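Local coordinates for STING-associated CdnE c-di-GMP synthase (Flavobacteriaceae, PDB 6WT8), which makes the cyclic dinucleotide c-di-GMP, probably from GTP, as the CD-NTase of a STING-containing CBASS anti-phage defence system, at residues Glu166-Leu169 against Ser170-Lys174; Ile322-Asp326 against Gly327-Ile331. One frame throughout, in Å; residues are numbered along the deposited sequence.

Contact 1 of 2, residues Glu166-Leu169 against Ser170-Lys174; sequences ELVL and SSTYK
Glu166 and Ser170 meet one turn apart near the C-terminal end of helix 154-172, where three hydroxyl side chains in a row bond back to the helix's own carbonyls. Glu166 O takes two donors from Ser170. The backbone N comes to one face of the carbonyl plane, and OG, 2.8 Å from Glu166 O, comes to the other. Ser170 OG lies beside its own backbone N (chi1 -66°), which turns it back along the helix. The Glu166 carboxylate points elsewhere and forms salt bridges with Lys224 and Arg162. Leu167 O accepts the regular helical bond from Ser171 N at 3.1 Å. Val168 O is gripped by two hydroxyls from opposite faces of its plane. Ser171 OG is 2.9 Å from Val168 O, and Thr172 OG1 is also 2.9 Å from Val168 O. Ser171 OG gets there by sitting between its backbone N and carbonyl carbon (chi1 72°). Leu169 O receives Tyr173 N at 2.9 Å, nearly head-on, while Thr172 N comes from above the carbonyl plane. The Leu169 side chain faces Val73 of helix 60-81 and Val186 of strand 184-189, and Tyr173 touches both of these valines too. Thr172 CG2 lies over one face of the Tyr173 ring, offset toward its rim. Leu169 CD2 packs against Tyr173 CE2 at 3.9 Å.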
ATOM      1  N   GLU A 166     -13.361  -9.054  20.452  1.00 14.07           N
ATOM      2  CA  GLU A 166     -14.435  -8.092  20.735  1.00 14.34           C
ATOM      3  C   GLU A 166     -14.590  -7.887  22.238  1.00 14.55           C
ATOM      4  O   GLU A 166     -14.727  -6.753  22.717  1.00 17.91           O
ATOM      5  CB  GLU A 166     -15.769  -8.571  20.172  1.00 16.64           C
ATOM      6  CG  GLU A 166     -15.768  -8.664  18.662  1.00 16.84           C
ATOM      7  CD  GLU A 166     -17.109  -9.110  18.131  1.00 19.86           C
ATOM      8  OE1 GLU A 166     -18.051  -9.368  18.935  1.00 21.62           O
ATOM      9  OE2 GLU A 166     -17.216  -9.227  16.893  1.00 21.56           O
ATOM     10  N   LEU A 167     -14.557  -8.996  23.006  1.00 14.18           N
ATOM     11  CA  LEU A 167     -14.729  -8.900  24.451  1.00 16.56           C
ATOM     12  C   LEU A 167     -13.578  -8.150  25.108  1.00 18.42           C
ATOM     13  O   LEU A 167     -13.813  -7.277  25.957  1.00 19.54           O
ATOM     14  CB  LEU A 167     -14.846 -10.321  25.049  1.00 16.63           C
ATOM     15  CG  LEU A 167     -16.122 -11.013  24.585  1.00 17.87           C
ATOM     16  CD1 LEU A 167     -16.019 -12.525  24.977  1.00 21.11           C
ATOM     17  CD2 LEU A 167     -17.378 -10.445  25.184  1.00 20.24           C
ATOM     18  N   VAL A 168     -12.336  -8.501  24.757  1.00 16.68           N
ATOM     19  CA  VAL A 168     -11.181  -7.840  25.373  1.00 16.88           C
ATOM     20  C   VAL A 168     -11.160  -6.363  25.022  1.00 16.72           C
ATOM     21  O   VAL A 168     -10.958  -5.499  25.891  1.00 19.90           O
ATOM     22  CB  VAL A 168      -9.897  -8.536  24.906  1.00 21.42           C
ATOM     23  CG1 VAL A 168      -8.669  -7.683  25.275  1.00 31.67           C
ATOM     24  CG2 VAL A 168      -9.826  -9.852  25.555  1.00 27.42           C
ATOM     25  N   LEU A 169     -11.398  -6.046  23.737  1.00 16.96           N
ATOM     26  CA  LEU A 169     -11.287  -4.646  23.342  1.00 16.44           C
ATOM     27  C   LEU A 169     -12.425  -3.823  23.934  1.00 20.95           C
ATOM     28  O   LEU A 169     -12.225  -2.669  24.342  1.00 19.38           O
ATOM     29  CB  LEU A 169     -11.244  -4.555  21.802  1.00 17.17           C
ATOM     30  CG  LEU A 169      -9.968  -5.171  21.213  1.00 14.74           C
ATOM     31  CD1 LEU A 169     -10.139  -5.344  19.681  1.00 16.18           C
ATOM     32  CD2 LEU A 169      -8.705  -4.334  21.526  1.00 17.75           C
ATOM     33  N   SER A 170     -13.636  -4.397  24.002  1.00 18.32           N
ATOM     34  CA  SER A 170     -14.751  -3.649  24.566  1.00 17.50           C
ATOM     35  C   SER A 170     -14.577  -3.408  26.050  1.00 19.22           C
ATOM     36  O   SER A 170     -15.174  -2.467  26.582  1.00 22.63           O
ATOM     37  CB  SER A 170     -16.062  -4.404  24.340  1.00 20.30           C
ATOM     38  OG  SER A 170     -16.358  -4.451  22.971  1.00 22.48           O
ATOM     39  N   SER A 171     -13.867  -4.297  26.741  1.00 19.09           N
ATOM     40  CA  SER A 171     -13.638  -4.091  28.164  1.00 21.03           C
ATOM     41  C   SER A 171     -12.504  -3.116  28.438  1.00 24.84           C
ATOM     42  O   SER A 171     -12.400  -2.616  29.563  1.00 30.92           O
ATOM     43  CB  SER A 171     -13.363  -5.431  28.848  1.00 26.13           C
ATOM     44  OG  SER A 171     -12.114  -5.958  28.531  1.00 45.65           O
ATOM     45  N   THR A 172     -11.689  -2.791  27.434  1.00 21.34           N
ATOM     46  CA  THR A 172     -10.513  -1.932  27.543  1.00 23.12           C
ATOM     47  C   THR A 172     -10.779  -0.527  27.036  1.00 25.09           C
ATOM     48  O   THR A 172     -10.379   0.453  27.676  1.00 27.04           O
ATOM     49  CB  THR A 172      -9.352  -2.528  26.735  1.00 22.53           C
ATOM     50  OG1 THR A 172      -9.045  -3.833  27.214  1.00 26.53           O
ATOM     51  CG2 THR A 172      -8.105  -1.633  26.812  1.00 22.69           C
ATOM     52  N   TYR A 173     -11.505  -0.404  25.934  1.00 20.27           N
ATOM     53  CA  TYR A 173     -11.709   0.874  25.270  1.00 20.83           C
ATOM     54  C   TYR A 173     -13.176   1.268  25.314  1.00 24.91           C
ATOM     55  O   TYR A 173     -14.065   0.437  25.095  1.00 24.60           O
ATOM     56  CB  TYR A 173     -11.220   0.806  23.795  1.00 21.52           C
ATOM     57  CG  TYR A 173      -9.738   0.547  23.693  1.00 20.85           C
ATOM     58  CD1 TYR A 173      -8.824   1.587  23.885  1.00 21.48           C
ATOM     59  CD2 TYR A 173      -9.245  -0.744  23.503  1.00 20.23           C
ATOM     60  CE1 TYR A 173      -7.458   1.344  23.837  1.00 19.98           C
ATOM     61  CE2 TYR A 173      -7.841  -0.982  23.412  1.00 17.33           C
ATOM     62  CZ  TYR A 173      -6.977   0.070  23.612  1.00 19.08           C
ATOM     63  OH  TYR A 173      -5.623  -0.193  23.571  1.00 18.77           O
ATOM     64  N   LYS A 174     -13.422   2.549  25.585  1.00 23.20           N
ATOM     65  CA  LYS A 174     -14.791   3.054  25.663  1.00 25.75           C
ATOM     66  C   LYS A 174     -15.576   2.837  24.371  1.00 25.72           C
ATOM     67  O   LYS A 174     -16.762   2.489  24.417  1.00 30.27           O
ATOM     68  CB  LYS A 174     -14.767   4.541  26.024  1.00 30.99           C
ATOM     69  CG  LYS A 174     -16.119   5.168  26.098  1.00 38.58           C
ATOM     70  CD  LYS A 174     -16.013   6.695  26.181  1.00 47.63           C
ATOM     71  CE  LYS A 174     -17.375   7.339  26.378  1.00 54.02           C
ATOM     72  NZ  LYS A 174     -17.814   7.237  27.795  1.00 59.08           N
TER

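Contact 2 of 2, residues Ile322-Asp326 against Gly327-Ile331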
ATOM      1  N   ILE A 322       1.035  -4.956 -17.504  1.00 15.65           N
ATOM      2  CA  ILE A 322       1.421  -4.378 -16.232  1.00 15.44           C
ATOM      3  C   ILE A 322       0.741  -5.166 -15.112  1.00 17.19           C
ATOM      4  O   ILE A 322      -0.492  -5.297 -15.082  1.00 16.02           O
ATOM      5  CB  ILE A 322       1.042  -2.891 -16.156  1.00 14.80           C
ATOM      6  CG1 ILE A 322       1.683  -2.090 -17.324  1.00 14.94           C
ATOM      7  CG2 ILE A 322       1.502  -2.312 -14.801  1.00 16.50           C
ATOM      8  CD1 ILE A 322       1.264  -0.638 -17.310  1.00 16.12           C
ATOM      9  N   LYS A 323       1.541  -5.682 -14.189  1.00 16.13           N
ATOM     10  CA  LYS A 323       1.027  -6.436 -13.043  1.00 14.68           C
ATOM     11  C   LYS A 323       0.900  -5.543 -11.819  1.00 14.20           C
ATOM     12  O   LYS A 323       1.494  -4.481 -11.706  1.00 16.19           O
ATOM     13  CB  LYS A 323       1.979  -7.591 -12.694  1.00 17.31           C
ATOM     14  CG  LYS A 323       2.073  -8.620 -13.831  1.00 19.21           C
ATOM     15  CD  LYS A 323       2.900  -9.813 -13.402  1.00 28.43           C
ATOM     16  CE  LYS A 323       2.946 -10.817 -14.550  1.00 32.62           C
ATOM     17  NZ  LYS A 323       3.768 -12.013 -14.128  1.00 39.28           N
ATOM     18  N   SER A 324       0.083  -6.016 -10.878  1.00 14.11           N
ATOM     19  CA  SER A 324       0.051  -5.429  -9.543  1.00 14.16           C
ATOM     20  C   SER A 324       1.388  -5.630  -8.852  1.00 14.63           C
ATOM     21  O   SER A 324       2.173  -6.503  -9.246  1.00 14.90           O
ATOM     22  CB  SER A 324      -1.073  -6.084  -8.747  1.00 14.86           C
ATOM     23  OG  SER A 324      -0.935  -7.501  -8.758  1.00 16.59           O
ATOM     24  N   VAL A 325       1.632  -4.848  -7.784  1.00 12.87           N
ATOM     25  CA  VAL A 325       2.929  -4.972  -7.097  1.00 12.67           C
ATOM     26  C   VAL A 325       3.108  -6.385  -6.588  1.00 16.95           C
ATOM     27  O   VAL A 325       4.220  -6.929  -6.642  1.00 17.50           O
ATOM     28  CB  VAL A 325       3.048  -3.951  -5.960  1.00 13.22           C
ATOM     29  CG1 VAL A 325       4.345  -4.203  -5.086  1.00 13.83           C
ATOM     30  CG2 VAL A 325       3.017  -2.558  -6.548  1.00 14.64           C
ATOM     31  N   ASP A 326       2.037  -7.013  -6.100  1.00 16.68           N
ATOM     32  CA  ASP A 326       2.170  -8.375  -5.559  1.00 19.14           C
ATOM     33  C   ASP A 326       2.248  -9.442  -6.654  1.00 18.91           C
ATOM     34  O   ASP A 326       2.401 -10.632  -6.350  1.00 22.60           O
ATOM     35  CB  ASP A 326       1.040  -8.678  -4.552  1.00 19.99           C
ATOM     36  CG  ASP A 326      -0.345  -8.691  -5.194  1.00 27.03           C
ATOM     37  OD1 ASP A 326      -0.452  -8.804  -6.439  1.00 21.63           O
ATOM     38  OD2 ASP A 326      -1.356  -8.598  -4.441  1.00 28.35           O
ATOM     39  N   GLY A 327       2.146  -9.047  -7.919  1.00 19.04           N
ATOM     40  CA  GLY A 327       2.340  -9.985  -9.029  1.00 21.92           C
ATOM     41  C   GLY A 327       1.163 -10.866  -9.333  1.00 22.55           C
ATOM     42  O   GLY A 327       1.268 -11.736 -10.210  1.00 24.68           O
ATOM     43  N   CYS A 328       0.036 -10.662  -8.678  1.00 18.60           N
ATOM     44  CA  CYS A 328      -1.075 -11.611  -8.799  1.00 24.39           C
ATOM     45  C   CYS A 328      -2.195 -11.187  -9.759  1.00 22.62           C
ATOM     46  O   CYS A 328      -3.077 -12.015 -10.061  1.00 24.36           O
ATOM     47  CB  CYS A 328      -1.674 -11.874  -7.418  1.00 29.77           C
ATOM     48  SG  CYS A 328      -0.536 -12.752  -6.295  1.00 32.84           S
ATOM     49  N   GLU A 329      -2.209  -9.955 -10.247  1.00 20.08           N
ATOM     50  CA  GLU A 329      -3.208  -9.528 -11.209  1.00 19.66           C
ATOM     51  C   GLU A 329      -2.552  -8.685 -12.288  1.00 16.78           C
ATOM     52  O   GLU A 329      -1.469  -8.119 -12.089  1.00 19.48           O
ATOM     53  CB  GLU A 329      -4.291  -8.658 -10.555  1.00 28.85           C
ATOM     54  CG  GLU A 329      -4.799  -9.222  -9.225  1.00 37.48           C
ATOM     55  CD  GLU A 329      -5.734  -8.279  -8.462  1.00 49.34           C
ATOM     56  OE1 GLU A 329      -6.240  -7.280  -9.053  1.00 43.09           O
ATOM     57  OE2 GLU A 329      -5.955  -8.565  -7.256  1.00 52.95           O
ATOM     58  N   TYR A 330      -3.224  -8.599 -13.442  1.00 17.48           N
ATOM     59  CA  TYR A 330      -2.899  -7.582 -14.435  1.00 14.58           C
ATOM     60  C   TYR A 330      -3.837  -6.423 -14.177  1.00 15.93           C
ATOM     61  O   TYR A 330      -5.054  -6.606 -14.247  1.00 18.63           O
ATOM     62  CB  TYR A 330      -3.087  -8.144 -15.846  1.00 16.95           C
ATOM     63  CG  TYR A 330      -2.021  -9.162 -16.219  1.00 19.00           C
ATOM     64  CD1 TYR A 330      -0.756  -8.727 -16.530  1.00 20.07           C
ATOM     65  CD2 TYR A 330      -2.319 -10.521 -16.274  1.00 24.05           C
ATOM     66  CE1 TYR A 330       0.237  -9.627 -16.898  1.00 24.63           C
ATOM     67  CE2 TYR A 330      -1.331 -11.448 -16.630  1.00 25.72           C
ATOM     68  CZ  TYR A 330      -0.064 -10.971 -16.940  1.00 28.44           C
ATOM     69  OH  TYR A 330       0.916 -11.872 -17.318  1.00 31.97           O
ATOM     70  N   ILE A 331      -3.282  -5.239 -13.927  1.00 14.89           N
ATOM     71  CA  ILE A 331      -4.133  -4.150 -13.404  1.00 15.59           C
ATOM     72  C   ILE A 331      -5.040  -3.538 -14.455  1.00 16.01           C
ATOM     73  O   ILE A 331      -5.972  -2.809 -14.078  1.00 18.94           O
ATOM     74  CB  ILE A 331      -3.313  -3.028 -12.737  1.00 17.18           C
ATOM     75  CG1 ILE A 331      -2.270  -2.453 -13.675  1.00 14.47           C
ATOM     76  CG2 ILE A 331      -2.654  -3.551 -11.479  1.00 17.16           C
ATOM     77  CD1 ILE A 331      -1.778  -1.107 -13.213  1.00 18.52           C
TER
HETATM   78  O   HOH W   1       3.654 -12.821 -11.405  1.00 40.75           O
HETATM   79  O   HOH W   2      -3.890  -8.586  -6.011  1.00 48.15           O
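Ser324 OG (chi1 54°) and Asp326 CG (chi1 65°) both sit between the backbone N and the carbonyl carbon, which lets Ser324 OG take Glu329 N and Asp326 OD1 take Cys328 N inside a tight hairpin-like loop. A type I beta turn from Ser324 to Gly327 reverses the chain, closed by Gly327 N to Ser324 O. Gly327 has a positive phi, a backbone shape that favours glycine. Asp326 OD1 takes two donors from opposite faces of the carboxylate plane. Ser324 OG donates on the syn side at 2.7 Å from Asp326 OD1, and Cys328 N donates on the anti side at 3.0 Å from Asp326 OD1. Ser324 OG in turn accepts from Glu329 N at 3.1 Å, so serine and aspartate together hold two backbone N-H groups beyond the turn. An alanine in place of Asp326 would probably leave Cys328 N without this acceptor and Ser324 OG without the group it donates to, so that its rotation is less firmly fixed. At the base of the loop, on the arms flanking the turn, a single antiparallel bridge joins Lys323 and Tyr330, a non-hydrogen-bonded pair. It is flanked by bonds from Ser324 N to Glu329 O and from Ile331 N to Ile322 O. The Lys323 chain runs extended beside Tyr330, pointing the same way, with CE 3.6 Å from Tyr330 OH. A water links Lys323 NZ to Gly327 O. Ile322 and Ile331 are buried near helix 278-287, where they touch Asn287 and Ile284 respectively. Between them, Ile322 CG2 meets Ile331 CD1 at 3.8 Å.

Overall arrangement
The two contacts lie on opposite sides of the chain's centre. Their own centres are 38 Å apart, their nearest atoms about 26 Å, and they do not touch. Contact 1 comes first along the chain. It lies toward the periphery, 28 Å from the centre of the chain, where the end of helix 154-172 packs between helix 60-81 and strand 184-189 of the mixed sheet. Contact 2 sits nearer the middle, at 13 Å. Its loop joins helix 316-320 to helix 336-360 and rests on helices 235-248 and 278-287. They share no helix or strand. Each is a local chain feature within a different part of the synthase: one ends a helix beside the sheet, the other reverses the chain among helices.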